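Local coordinates for protein ATP-citrate lyase beta-subunit (Chlorobium limicola, PDB 6HXJ) that probably catalyses, as part of ATP-citrate lyase, the interconversion of citrate, ATP and CoA with oxaloacetate, acetyl-CoA, ADP and phosphate, at residues T152-A155 / K156-G159. Sequence-based numbering, arbitrary orientation.
Sequences TELA and KDAG
Asp157 folds back over the preceding turn of its helix, onto the carbonyl of Glu153. Asp157 CB sits 3.3 Å from Leu154 O. From there the first torsion (chi1 -67°) swings CG away from the carbonyl carbon of Asp157 and beside its backbone N, the same N that donates to Glu153 O at 2.8 Å; Asp157 CG therefore ends up 3.2 Å from that oxygen. Both carboxylate oxygens lie near Glu153 O, and Asp157 OD2 also comes close to Leu154 CA and faces Glu153 OE1 across 4.2 Å. The two carboxylate planes are only 26° apart, and with no hydrogen bond between them these like charges would probably repel one another, on an exposed side of the helix. Beneath the side chains runs regular alpha-helical bonding: Lys156 N to Thr152 O, Ala158 N to Leu154 O and Gly159 N to Ala155 O. The bond from Gly159 N to Ala155 O, 3.2 Å long, closes the C-terminal end, where Gly159 leaves helical geometry with a positive phi of 136°, and Gly159 O accepts a hydrogen bond from Lys122 NZ. Helix 148-158 lies against the antiparallel sheet of the ATP-grasp region: Leu154 packs on strands 115-121 and 136-141, while Ala155 meets Ala165 and Val168 of helix 163-181.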
# COMPACT_ATOMS: atom_id res chain seq x y z
N THR A 152 -41.37 -17.48 66.22
CA THR A 152 -41.55 -18.03 67.57
C THR A 152 -43.04 -18.06 67.92
O THR A 152 -43.52 -19.08 68.38
CB THR A 152 -40.66 -17.37 68.65
OG1 THR A 152 -41.27 -16.20 69.18
CG2 THR A 152 -39.25 -17.09 68.19
N GLU A 153 -43.78 -16.98 67.62
CA GLU A 153 -45.23 -16.91 67.83
C GLU A 153 -45.91 -17.98 67.00
O GLU A 153 -46.83 -18.63 67.49
CB GLU A 153 -45.77 -15.52 67.46
CG GLU A 153 -47.29 -15.37 67.40
CD GLU A 153 -47.75 -14.38 66.34
OE1 GLU A 153 -47.68 -14.72 65.14
OE2 GLU A 153 -48.17 -13.26 66.73
N LEU A 154 -45.46 -18.15 65.75
CA LEU A 154 -46.01 -19.17 64.87
C LEU A 154 -45.81 -20.53 65.54
O LEU A 154 -46.77 -21.28 65.67
CB LEU A 154 -45.42 -19.18 63.46
CG LEU A 154 -45.98 -20.31 62.58
CD1 LEU A 154 -47.50 -20.21 62.40
CD2 LEU A 154 -45.25 -20.47 61.28
N ALA A 155 -44.59 -20.81 66.02
CA ALA A 155 -44.30 -22.02 66.74
C ALA A 155 -45.24 -22.11 67.95
O ALA A 155 -45.89 -23.14 68.14
CB ALA A 155 -42.86 -22.02 67.19
N LYS A 156 -45.38 -21.02 68.71
CA LYS A 156 -46.25 -20.96 69.89
C LYS A 156 -47.70 -21.33 69.59
O LYS A 156 -48.29 -22.08 70.36
CB LYS A 156 -46.15 -19.59 70.55
CG LYS A 156 -45.01 -19.57 71.57
CD LYS A 156 -44.93 -18.29 72.38
CE LYS A 156 -43.78 -18.33 73.36
NZ LYS A 156 -43.91 -17.29 74.43
N ASP A 157 -48.23 -20.88 68.45
CA ASP A 157 -49.59 -21.20 67.99
C ASP A 157 -49.74 -22.69 67.78
O ASP A 157 -50.82 -23.23 68.00
CB ASP A 157 -49.87 -20.50 66.66
CG ASP A 157 -49.96 -18.97 66.69
OD1 ASP A 157 -50.37 -18.42 67.75
OD2 ASP A 157 -49.73 -18.33 65.63
N ALA A 158 -48.70 -23.35 67.25
CA ALA A 158 -48.72 -24.78 66.99
C ALA A 158 -48.80 -25.59 68.28
O ALA A 158 -49.49 -26.61 68.30
CB ALA A 158 -47.50 -25.18 66.18
N GLY A 159 -48.15 -25.12 69.34
CA GLY A 159 -48.13 -25.77 70.64
C GLY A 159 -46.76 -25.80 71.27
O GLY A 159 -46.58 -26.41 72.33